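PDB 2I79: acetyltransferase, GNAT family from Streptococcus pneumoniae, which probably transfers the acetyl group of acetyl coenzyme A, which it binds in the crystal, to an amine acceptor, as other GNAT-family acetyltransferases do. Local coordinates for residues A16-V19 against A20-R24; L106-E109 against E110-W114; L6-A10 against E11-A15; T77-R81 against K82-H86; I39-S43 against E44-I48. One frame throughout, in Å; residues are numbered along the deposited sequence.

Contact 1: residues A16-V19 against A20-R24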
# COMPACT_ATOMS: atom_id res chain seq x y z
N ALA A 16 1.97 -21.22 13.34
CA ALA A 16 1.19 -22.29 12.73
C ALA A 16 -0.29 -22.05 12.95
O ALA A 16 -1.09 -22.21 12.02
CB ALA A 16 1.63 -23.69 13.33
N GLU A 17 -0.65 -21.68 14.18
CA GLU A 17 -2.06 -21.40 14.52
C GLU A 17 -2.54 -20.16 13.78
O GLU A 17 -3.69 -20.11 13.35
CB GLU A 17 -2.26 -21.19 16.01
CG GLU A 17 -2.08 -22.41 16.89
CD GLU A 17 -1.86 -22.01 18.36
OE1 GLU A 17 -2.86 -21.61 19.02
OE2 GLU A 17 -0.70 -22.06 18.84
N LEU A 18 -1.68 -19.16 13.65
CA LEU A 18 -2.04 -17.94 12.96
C LEU A 18 -2.22 -18.19 11.47
O LEU A 18 -3.13 -17.65 10.87
CB LEU A 18 -0.99 -16.85 13.20
CG LEU A 18 -1.25 -15.48 12.54
CD1 LEU A 18 -2.70 -14.95 12.78
CD2 LEU A 18 -0.20 -14.51 13.01
N VAL A 19 -1.38 -19.03 10.87
CA VAL A 19 -1.57 -19.42 9.47
C VAL A 19 -2.92 -20.13 9.33
O VAL A 19 -3.70 -19.87 8.41
CB VAL A 19 -0.40 -20.33 8.89
CG1 VAL A 19 -0.83 -20.98 7.54
CG2 VAL A 19 0.88 -19.54 8.70
N ALA A 20 -3.21 -21.03 10.26
CA ALA A 20 -4.44 -21.81 10.25
C ALA A 20 -5.68 -20.90 10.33
O ALA A 20 -6.66 -21.05 9.55
CB ALA A 20 -4.42 -22.80 11.40
N PHE A 21 -5.64 -19.95 11.26
CA PHE A 21 -6.72 -18.99 11.44
C PHE A 21 -6.92 -18.13 10.19
O PHE A 21 -8.06 -17.85 9.77
CB PHE A 21 -6.45 -18.11 12.65
CG PHE A 21 -7.44 -17.00 12.81
CD1 PHE A 21 -8.76 -17.28 13.22
CD2 PHE A 21 -7.10 -15.70 12.51
CE1 PHE A 21 -9.67 -16.28 13.33
CE2 PHE A 21 -8.05 -14.70 12.61
CZ PHE A 21 -9.32 -14.99 13.03
N LEU A 22 -5.83 -17.68 9.58
CA LEU A 22 -5.97 -16.78 8.44
C LEU A 22 -6.52 -17.53 7.24
O LEU A 22 -7.30 -17.01 6.49
CB LEU A 22 -4.67 -16.06 8.13
CG LEU A 22 -4.30 -14.97 9.14
CD1 LEU A 22 -2.80 -14.67 9.12
CD2 LEU A 22 -5.14 -13.68 8.90
N ASN A 23 -6.15 -18.79 7.10
CA ASN A 23 -6.73 -19.66 6.06
C ASN A 23 -8.22 -19.89 6.31
O ASN A 23 -9.02 -19.88 5.36
CB ASN A 23 -5.99 -20.99 5.99
CG ASN A 23 -4.69 -20.91 5.22
OD1 ASN A 23 -3.70 -21.62 5.51
ND2 ASN A 23 -4.68 -20.06 4.22
N ARG A 24 -8.58 -20.04 7.57
CA ARG A 24 -10.01 -20.20 7.91
C ARG A 24 -10.81 -18.97 7.50
O ARG A 24 -11.76 -19.10 6.76
CB ARG A 24 -10.22 -20.50 9.40
CG ARG A 24 -11.70 -20.49 9.82
CD ARG A 24 -11.92 -21.08 11.21
NE ARG A 24 -11.63 -20.15 12.33
CZ ARG A 24 -12.52 -19.54 13.15
NH1 ARG A 24 -13.85 -19.70 13.05
NH2 ARG A 24 -12.06 -18.76 14.11

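Contact 2: residues L106-E109 against E110-W114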
# COMPACT_ATOMS: atom_id res chain seq x y z
N LEU A 106 -12.78 -4.54 20.91
CA LEU A 106 -11.72 -4.71 21.89
C LEU A 106 -10.31 -4.69 21.25
O LEU A 106 -9.38 -4.04 21.74
CB LEU A 106 -11.93 -6.04 22.59
CG LEU A 106 -11.71 -6.19 24.09
CD1 LEU A 106 -12.15 -4.95 24.90
CD2 LEU A 106 -12.48 -7.48 24.52
N LEU A 107 -10.19 -5.41 20.14
CA LEU A 107 -8.94 -5.52 19.38
C LEU A 107 -8.58 -4.18 18.72
O LEU A 107 -7.44 -3.72 18.81
CB LEU A 107 -9.08 -6.61 18.31
CG LEU A 107 -8.23 -7.90 18.26
CD1 LEU A 107 -7.52 -8.29 19.57
CD2 LEU A 107 -9.10 -9.03 17.72
N LEU A 108 -9.57 -3.55 18.07
CA LEU A 108 -9.35 -2.23 17.48
C LEU A 108 -8.87 -1.24 18.54
O LEU A 108 -7.95 -0.47 18.28
CB LEU A 108 -10.63 -1.67 16.82
CG LEU A 108 -10.45 -0.88 15.52
CD1 LEU A 108 -11.47 0.15 15.41
CD2 LEU A 108 -9.02 -0.26 15.31
N GLU A 109 -9.49 -1.26 19.72
CA GLU A 109 -9.10 -0.29 20.75
C GLU A 109 -7.72 -0.56 21.30
O GLU A 109 -6.98 0.37 21.59
CB GLU A 109 -10.07 -0.24 21.92
CG GLU A 109 -10.66 1.20 22.21
CD GLU A 109 -9.78 2.39 21.72
OE1 GLU A 109 -10.33 3.22 20.95
OE2 GLU A 109 -8.57 2.51 22.09
N GLU A 110 -7.37 -1.83 21.44
CA GLU A 110 -6.03 -2.18 21.89
C GLU A 110 -4.97 -1.74 20.88
O GLU A 110 -3.87 -1.27 21.25
CB GLU A 110 -5.90 -3.67 22.18
CG GLU A 110 -6.54 -4.10 23.49
CD GLU A 110 -6.21 -3.17 24.66
OE1 GLU A 110 -5.02 -2.85 24.85
OE2 GLU A 110 -7.17 -2.74 25.36
N ALA A 111 -5.30 -1.91 19.60
CA ALA A 111 -4.39 -1.53 18.53
C ALA A 111 -4.20 -0.02 18.57
O ALA A 111 -3.08 0.46 18.46
CB ALA A 111 -4.94 -1.99 17.17
N ILE A 112 -5.29 0.73 18.72
CA ILE A 112 -5.23 2.20 18.76
C ILE A 112 -4.40 2.71 19.95
O ILE A 112 -3.62 3.65 19.83
CB ILE A 112 -6.65 2.83 18.81
CG1 ILE A 112 -7.41 2.57 17.49
CG2 ILE A 112 -6.57 4.32 19.14
CD1 ILE A 112 -8.97 2.82 17.59
N GLU A 113 -4.59 2.06 21.10
CA GLU A 113 -3.86 2.41 22.31
C GLU A 113 -2.36 2.15 22.13
O GLU A 113 -1.55 2.98 22.52
CB GLU A 113 -4.37 1.56 23.46
CG GLU A 113 -4.68 2.33 24.70
CD GLU A 113 -5.29 1.44 25.77
OE1 GLU A 113 -6.47 1.67 26.14
OE2 GLU A 113 -4.56 0.50 26.20
N TRP A 114 -2.00 1.00 21.55
CA TRP A 114 -0.60 0.72 21.25
C TRP A 114 -0.06 1.79 20.29
O TRP A 114 1.04 2.31 20.49
CB TRP A 114 -0.43 -0.69 20.66
CG TRP A 114 1.02 -1.01 20.36
CD1 TRP A 114 1.93 -1.57 21.20
CD2 TRP A 114 1.73 -0.73 19.14
NE1 TRP A 114 3.15 -1.66 20.59
CE2 TRP A 114 3.06 -1.14 19.33
CE3 TRP A 114 1.37 -0.16 17.91
CZ2 TRP A 114 4.02 -1.03 18.33
CZ3 TRP A 114 2.33 -0.04 16.93
CH2 TRP A 114 3.64 -0.47 17.15

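Contact 3: residues L6-A10 against E11-A15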
# COMPACT_ATOMS: atom_id res chain seq x y z
N LEU A 6 -7.94 -14.32 25.93
CA LEU A 6 -6.61 -13.68 26.03
C LEU A 6 -6.38 -12.76 24.83
O LEU A 6 -6.59 -13.15 23.69
CB LEU A 6 -5.47 -14.73 26.14
CG LEU A 6 -4.02 -14.22 26.05
CD1 LEU A 6 -3.62 -13.33 27.25
CD2 LEU A 6 -3.07 -15.39 25.96
N ILE A 7 -5.98 -11.52 25.09
CA ILE A 7 -5.49 -10.63 24.04
C ILE A 7 -4.04 -10.30 24.35
O ILE A 7 -3.72 -9.87 25.48
CB ILE A 7 -6.31 -9.36 23.90
CG1 ILE A 7 -7.71 -9.73 23.40
CG2 ILE A 7 -5.61 -8.41 22.92
CD1 ILE A 7 -8.68 -8.56 23.24
N ARG A 8 -3.17 -10.55 23.38
CA ARG A 8 -1.73 -10.23 23.51
C ARG A 8 -1.03 -10.18 22.15
O ARG A 8 -1.52 -10.72 21.15
CB ARG A 8 -1.01 -11.28 24.37
CG ARG A 8 -1.00 -12.68 23.80
CD ARG A 8 0.12 -13.54 24.39
NE ARG A 8 0.00 -14.95 24.01
CZ ARG A 8 0.35 -15.45 22.83
NH1 ARG A 8 0.87 -14.68 21.89
NH2 ARG A 8 0.20 -16.75 22.59
N GLU A 9 0.16 -9.60 22.17
CA GLU A 9 1.03 -9.56 20.98
C GLU A 9 1.35 -10.96 20.49
O GLU A 9 1.61 -11.85 21.31
CB GLU A 9 2.32 -8.79 21.29
CG GLU A 9 3.13 -8.46 20.08
CD GLU A 9 4.23 -7.40 20.33
OE1 GLU A 9 4.30 -6.81 21.45
OE2 GLU A 9 5.00 -7.13 19.39
N ALA A 10 1.32 -11.16 19.18
CA ALA A 10 1.71 -12.43 18.57
C ALA A 10 3.19 -12.71 18.83
O ALA A 10 4.01 -11.78 18.86
CB ALA A 10 1.45 -12.42 17.07
N GLU A 11 3.53 -13.98 19.06
CA GLU A 11 4.94 -14.43 19.15
C GLU A 11 5.24 -15.48 18.07
O GLU A 11 4.33 -16.14 17.56
CB GLU A 11 5.25 -15.01 20.53
CG GLU A 11 5.02 -14.01 21.70
CD GLU A 11 4.84 -14.71 23.06
OE1 GLU A 11 5.65 -15.62 23.38
OE2 GLU A 11 3.90 -14.35 23.81
N PRO A 12 6.52 -15.61 17.68
CA PRO A 12 6.89 -16.62 16.66
C PRO A 12 6.28 -18.01 16.92
O PRO A 12 5.93 -18.70 15.97
CB PRO A 12 8.44 -16.64 16.73
CG PRO A 12 8.78 -15.85 18.02
CD PRO A 12 7.69 -14.84 18.14
N LYS A 13 6.12 -18.39 18.18
CA LYS A 13 5.46 -19.66 18.53
C LYS A 13 3.99 -19.81 18.03
O LYS A 13 3.50 -20.95 17.89
CB LYS A 13 5.50 -19.90 20.05
CG LYS A 13 4.72 -18.85 20.88
CD LYS A 13 4.24 -19.41 22.23
CE LYS A 13 3.55 -18.32 23.07
NZ LYS A 13 2.88 -18.88 24.31
N ASP A 14 3.31 -18.69 17.78
CA ASP A 14 1.96 -18.69 17.25
C ASP A 14 1.85 -18.93 15.72
O ASP A 14 0.75 -19.04 15.20
CB ASP A 14 1.26 -17.35 17.56
CG ASP A 14 1.32 -16.98 19.05
OD1 ASP A 14 1.15 -17.86 19.89
OD2 ASP A 14 1.52 -15.79 19.38
N ALA A 15 2.97 -18.99 15.02
CA ALA A 15 2.97 -19.00 13.54
C ALA A 15 1.98 -19.98 12.87
O ALA A 15 1.25 -19.61 11.95
CB ALA A 15 4.40 -19.28 13.05

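Contact 4: residues T77-R81 against K82-H86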
# COMPACT_ATOMS: atom_id res chain seq x y z
N THR A 77 0.70 -2.42 10.00
CA THR A 77 1.81 -2.49 9.08
C THR A 77 2.25 -1.07 8.74
O THR A 77 1.46 -0.15 8.83
CB THR A 77 1.33 -3.23 7.83
OG1 THR A 77 1.80 -4.58 7.90
CG2 THR A 77 1.78 -2.57 6.57
N ALA A 78 3.51 -0.90 8.36
CA ALA A 78 4.06 0.43 8.12
C ALA A 78 5.38 0.39 7.36
O ALA A 78 6.21 -0.49 7.59
CB ALA A 78 4.25 1.16 9.44
N ASP A 79 5.57 1.37 6.49
CA ASP A 79 6.86 1.61 5.83
C ASP A 79 7.83 2.29 6.76
O ASP A 79 7.43 2.86 7.76
CB ASP A 79 6.65 2.46 4.59
CG ASP A 79 5.96 1.69 3.48
OD1 ASP A 79 5.78 0.45 3.62
OD2 ASP A 79 5.62 2.30 2.47
N GLN A 80 9.12 2.23 6.43
CA GLN A 80 10.18 2.69 7.32
C GLN A 80 10.82 4.02 6.94
O GLN A 80 11.49 4.62 7.77
CB GLN A 80 11.27 1.61 7.48
CG GLN A 80 10.83 0.30 8.17
CD GLN A 80 10.06 0.55 9.45
OE1 GLN A 80 8.91 0.10 9.59
NE2 GLN A 80 10.64 1.34 10.35
N ARG A 81 10.62 4.49 5.71
CA ARG A 81 11.08 5.84 5.30
C ARG A 81 10.39 6.96 6.07
O ARG A 81 9.18 6.89 6.34
CB ARG A 81 10.85 6.06 3.81
CG ARG A 81 11.89 5.35 2.95
CD ARG A 81 11.66 5.61 1.49
NE ARG A 81 12.84 5.29 0.66
CZ ARG A 81 13.04 4.13 0.02
NH1 ARG A 81 12.15 3.14 0.09
NH2 ARG A 81 14.13 3.97 -0.71
N LYS A 82 11.15 7.99 6.44
CA LYS A 82 10.61 9.01 7.34
C LYS A 82 9.44 9.80 6.76
O LYS A 82 8.64 10.34 7.53
CB LYS A 82 11.69 9.95 7.87
CG LYS A 82 12.30 10.89 6.86
CD LYS A 82 11.63 12.32 6.89
CE LYS A 82 12.56 13.41 6.30
NZ LYS A 82 13.23 12.97 5.01
N ARG A 83 9.33 9.86 5.42
CA ARG A 83 8.18 10.51 4.78
C ARG A 83 6.86 9.93 5.31
O ARG A 83 5.93 10.68 5.52
CB ARG A 83 8.19 10.37 3.25
CG ARG A 83 7.19 11.36 2.52
CD ARG A 83 7.90 12.50 1.76
NE ARG A 83 8.95 13.09 2.58
CZ ARG A 83 10.19 13.36 2.24
NH1 ARG A 83 10.68 13.17 1.03
NH2 ARG A 83 10.97 13.88 3.18
N VAL A 84 6.82 8.62 5.54
CA VAL A 84 5.59 7.86 5.81
C VAL A 84 5.63 6.92 7.03
O VAL A 84 4.66 6.20 7.30
CB VAL A 84 5.18 7.08 4.55
CG1 VAL A 84 4.81 8.05 3.45
CG2 VAL A 84 6.29 6.16 4.10
N ARG A 85 6.70 7.00 7.81
CA ARG A 85 6.96 6.10 8.96
C ARG A 85 5.89 6.20 10.08
O ARG A 85 5.72 5.28 10.87
CB ARG A 85 8.37 6.42 9.49
CG ARG A 85 8.86 5.52 10.59
CD ARG A 85 10.39 5.43 10.61
NE ARG A 85 11.01 6.70 10.97
CZ ARG A 85 12.20 7.14 10.53
NH1 ARG A 85 12.94 6.45 9.66
NH2 ARG A 85 12.66 8.32 10.96
N HIS A 86 5.17 7.31 10.11
CA HIS A 86 4.15 7.63 11.12
C HIS A 86 2.75 7.11 10.77
O HIS A 86 1.82 7.31 11.54
CB HIS A 86 4.08 9.16 11.29
CG HIS A 86 3.72 9.87 10.02
ND1 HIS A 86 2.44 10.29 9.74
CD2 HIS A 86 4.44 10.12 8.91
CE1 HIS A 86 2.41 10.84 8.54
NE2 HIS A 86 3.61 10.73 8.01
O HOH W 1 3.77 3.76 6.69

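Contact 5: residues I39-S43 against E44-I48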
# COMPACT_ATOMS: atom_id res chain seq x y z
N ILE A 39 -3.86 -17.67 2.78
CA ILE A 39 -2.83 -16.73 3.16
C ILE A 39 -1.52 -16.90 2.37
O ILE A 39 -0.73 -15.96 2.29
CB ILE A 39 -2.61 -16.77 4.70
CG1 ILE A 39 -1.80 -15.55 5.19
CG2 ILE A 39 -1.98 -18.09 5.12
CD1 ILE A 39 -2.63 -14.24 5.22
N LEU A 40 -1.29 -18.08 1.80
CA LEU A 40 -0.15 -18.31 0.89
C LEU A 40 1.25 -18.25 1.59
O LEU A 40 2.27 -17.96 0.96
CB LEU A 40 -0.23 -17.36 -0.31
CG LEU A 40 -1.52 -17.52 -1.12
CD1 LEU A 40 -1.71 -16.36 -2.08
CD2 LEU A 40 -1.54 -18.87 -1.86
N LEU A 41 1.25 -18.54 2.89
CA LEU A 41 2.45 -18.51 3.72
C LEU A 41 2.49 -19.79 4.51
O LEU A 41 1.49 -20.20 5.09
CB LEU A 41 2.40 -17.33 4.69
CG LEU A 41 2.71 -15.91 4.22
CD1 LEU A 41 2.60 -14.94 5.40
CD2 LEU A 41 4.09 -15.80 3.60
N THR A 42 3.65 -20.44 4.52
CA THR A 42 3.87 -21.61 5.36
C THR A 42 4.06 -21.14 6.82
O THR A 42 4.33 -19.96 7.07
CB THR A 42 5.19 -22.32 4.95
OG1 THR A 42 6.26 -21.41 5.19
CG2 THR A 42 5.15 -22.71 3.50
N SER A 43 3.96 -22.07 7.77
CA SER A 43 4.19 -21.75 9.18
C SER A 43 5.57 -21.12 9.37
O SER A 43 5.75 -20.20 10.19
CB SER A 43 4.06 -22.99 10.07
OG SER A 43 2.72 -23.47 10.09
N GLU A 44 6.54 -21.60 8.59
CA GLU A 44 7.94 -21.15 8.68
C GLU A 44 8.08 -19.70 8.21
O GLU A 44 8.68 -18.87 8.91
CB GLU A 44 8.83 -22.11 7.89
CG GLU A 44 8.87 -23.57 8.50
CD GLU A 44 7.53 -24.40 8.40
OE1 GLU A 44 6.73 -24.24 7.43
OE2 GLU A 44 7.30 -25.24 9.32
N GLU A 45 7.45 -19.39 7.07
CA GLU A 45 7.37 -18.02 6.60
C GLU A 45 6.61 -17.06 7.53
O GLU A 45 6.95 -15.87 7.61
CB GLU A 45 6.71 -17.98 5.21
CG GLU A 45 7.59 -18.55 4.08
CD GLU A 45 6.86 -18.62 2.75
OE1 GLU A 45 5.61 -18.80 2.75
OE2 GLU A 45 7.53 -18.47 1.69
N MET A 46 5.58 -17.55 8.22
CA MET A 46 4.87 -16.69 9.15
C MET A 46 5.76 -16.32 10.33
O MET A 46 5.68 -15.21 10.85
CB MET A 46 3.56 -17.32 9.62
CG MET A 46 2.79 -16.43 10.60
SD MET A 46 2.12 -14.91 9.87
CE MET A 46 0.80 -15.60 8.88
N GLU A 47 6.58 -17.27 10.77
CA GLU A 47 7.49 -17.08 11.90
C GLU A 47 8.44 -15.87 11.66
O GLU A 47 8.69 -15.07 12.56
CB GLU A 47 8.23 -18.40 12.14
CG GLU A 47 8.68 -18.68 13.57
CD GLU A 47 9.07 -20.15 13.83
OE1 GLU A 47 8.48 -21.10 13.23
OE2 GLU A 47 9.95 -20.36 14.68
N ILE A 48 8.93 -15.73 10.43
CA ILE A 48 9.68 -14.54 10.00
C ILE A 48 8.84 -13.26 10.14
O ILE A 48 9.18 -12.33 10.90
CB ILE A 48 10.20 -14.73 8.54
CG1 ILE A 48 11.30 -15.81 8.49
CG2 ILE A 48 10.68 -13.37 7.93
CD1 ILE A 48 11.46 -16.53 7.15

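Contact 1: residues A16-V19 against A20-R24
Ala16, Glu17, Leu18 and Val19 accept, through their carbonyl oxygens, the backbone N-H groups of Ala20, Phe21, Leu22 and Asn23 in four consecutive i to i+4 hydrogen bonds, all of 2.9 to 3.0 Å between N and O. The stretch is regular alpha helix, the middle of helix 15-26, which follows the first strand of this GNAT fold.

On the buried side the contact is carried by leucines one turn apart. Leu18 sends its CG anti to the backbone N (chi1 -179°), beside its own carbonyl carbon, which tips the branch toward the next turn. Leu22 makes the other choice, with CG beside its N (chi1 -73°), which sets CG over the carbonyl oxygen of Leu18. The two chains cross at a slant, Leu18 CD1 meeting Leu22 CD1 at 3.7 Å, while Leu22 CG rests 3.4 Å from Leu18 O, against the carbonyl that its own N-H binds. Phe21 turns off to the neighbouring flank, and Leu18 CD1 approaches its ring obliquely, 4.5 Å from CD2.

This row faces the rest of the domain. Leu18 and Phe21 pack on Ile73 of strand 69-77, and Leu22 on Met46 of helix 43-55. The Phe21 side chain is also about 7 Å from the bound acetyl coenzyme A.

On the other side, the methyl of Ala20 sits over the preceding turn, its CB 3.4 Å from Ala16 O. Three residues beyond Phe21, Arg24 curls back until its NH2 lies in the plane of the aromatic ring, at the edge, 3.5 Å from Phe21 CE1.

Contact 2: residues L106-E109 against E110-W114
Leu108 and Ile112 meet one turn apart on helix 103-117, the helical link of a beta-alpha-beta unit between the adjacent parallel strands 87-94 and 123-129 of the GNAT fold. Leu108 O accepts from Ile112 N at 3.0 Å, one of four successive alpha-helical bonds; the others join Leu106 to Glu110, Leu107 to Ala111 and Glu109 to Glu113.

Beside that bond the two side chains run at a slant to each other, and Leu108 CD2 touches Ile112 CD1 at 3.8 Å. Ile112 holds CG1 beside its backbone N (chi1 -67°), which lays this branch against the previous turn, CG1 being 3.2 Å from Leu108 O. Leu107, Leu108, Ala111 and Trp114 face the strands, Leu108 meeting Leu90 and Ile92, and Ala111 meeting Leu90 and Val74, with Ile112 at the border beside His142.

Glu109 comes at Ile112 from the other side. Its chain bends sharply at CB-CG (chi2 -24°), folding the carboxylate over the isoleucine: OE1 lies 3.6 Å from CD1, and OE2 lies 3.8 Å from CB. His142 also packs on Glu109.

One turn on, Glu113 OE1 comes to 4.6 Å from Glu109 OE2. Such a pair of like-charged carboxylates, one of them resting on hydrocarbon, would be expected to raise the proton affinity of both groups somewhat. Any such effect is probably modest, since Glu113 is exposed to solvent.

Contact 3: residues L6-A10 against E11-A15
Arg8 and Asp14 approach from opposite directions and meet end-on, guanidinium against carboxylate. The two planes are only 20° apart, and two nearly straight bonds join them: Arg8 NH1 to Asp14 OD2 at 2.8 Å and Arg8 NH2 to Asp14 OD1 at 3.1 Å. Both oxygens are met on their syn sides, so this is a bidentate salt bridge close to its flat ideal.

Arg8 is the last but one residue of edge strand 5-9. With CG between backbone N and carbonyl carbon (chi1 63°), its otherwise extended chain swings forward over the following loop, and NH1 also donates to Glu9 O at 3.0 Å, in the guanidinium plane.

Glu11 stands quite differently. Its chain crosses that of Arg8 at about a right angle, and OE2 lies over one face of the guanidinium, 3.6 Å from NH1. No N-H points at it, so this long ion pair is held by charge alone.

Asp14, in the 3-10 turn leading into helix 15-26, has a second task. From above its carboxylate plane, OD2 receives Glu11 N at 2.7 Å, tying the turn back to its start. Ala10 packs on Leu63 and Leu50.

Lys13 NZ lies 3.8 Å from Arg8 NH2, a like-charged neighbour that the two acids would be expected to offset. With OD2 taking two strong donors, Asp14 should stay ionised, and one buried carboxylate fixes both the arginine and the strand-to-helix turn.

Contact 4: residues T77-R81 against K82-H86
Lys82 is the second residue of a beta turn that Arg81 opens, in the loop between strands 69-77 and 87-94. Its CB lies over one face of the Arg85 guanidinium, while NZ reaches away to a salt bridge with Asp35 of the second subunit.

Arg83 leads away from the loop into the second subunit, NE and NH1 donating to the backbone oxygens of Tyr155 and Thr32 of that subunit.

Val84 closes the beta turn: its N donates to Arg81 O at 3.0 Å, from above the carbonyl plane. Its CG2, set between backbone N and carbonyl carbon, drops onto Asp79 CB at 3.7 Å. Val84 O accepts a hydrogen bond from a water at 2.7 Å, and that same water accepts from Asp79 N at 3.0 Å, bridging the two limbs of the loop.

Arg85 reaches across the loop in two ways, a CA-H...O contact and a hydrogen bond. Its CA-H points at Asp79 O, with CA 3.5 Å from the oxygen, and its side chain bends at CG-CD (chi3 67°) to bring NH1 within 3.0 Å of Gln80 O. NH1 stands almost straight out from that carbonyl, although the oxygen is tilted 25° from the guanidinium plane.

His86 turns away from 77-81; its NE2 makes a weak bond to Arg83 O at 3.4 Å, and its ring meets Phe161 of the second subunit. Taken together, this is the connection of a beta hairpin, a long loop with a beta turn at its tip, here extended into the dimer interface.

Contact 5: residues I39-S43 against E44-I48
Thr42 and Glu45 form a capping box at the N-terminus of helix 43-55, each side chain bonding to the backbone N-H of the other. Thr42, the N-cap, carries OG1 between its backbone N and carbonyl carbon (chi1 63°), facing the first turn, where it accepts from Glu45 N at 3.0 Å in a nearly straight bond. In return Glu45 extends its chain across the helix start, so that OE1 receives Thr42 N at 3.1 Å. That N-H arrives on the anti side of the carboxylate, 24° out of its plane.

Backbone bonds take over from there. Met46 N donates to Thr42 O at 2.9 Å and Glu47 N to Ser43 O at 3.1 Å, the opening alpha-helical pair.

The apolar part is a hydrophobic staple, joining the residue before the N-cap to the fourth residue after it. Leu41 CD1 meets Met46 CE at 4.0 Å, the two chains crossing at about a right angle; bends at chi2 and chi3 curl the methionine methyl round to the leucine. Beyond the staple, Met46 packs on Val19 and Leu22 of helix 15-26, while Leu40, just ahead in the loop, rests on Arg81 of the second subunit.

Looser carboxylate contacts complete the helix start. Glu44 places OE1 3.5 Å from Thr42 CB, and the glutamate of the box passes at a slant over the leucine, Glu45 OE1 3.5 Å from Leu41 CD2.

In the fold
Contact 3 runs directly into contact 1, the strand end and turn leading into helix 15-26, and contact 5 lies against both. Centres of contacts 1 and 5 are 10 Å apart, with Val19 CG2 3.6 Å from Met46 CB, and Pro12 of contact 3 packs on Glu47. Contact 2 sits across the sheet, about 21 Å from contact 1 between centres, and joins contact 3 through Ile7 against Leu106 and Leu107. Contacts 1 and 2 approach the bound acetyl coenzyme A, the side chains of Phe21 and Leu106 each lying about 7 Å from it. Contact 4 stands apart, its centre 20 to 27 Å from the others, without touching them; like contact 5, it meets the second subunit.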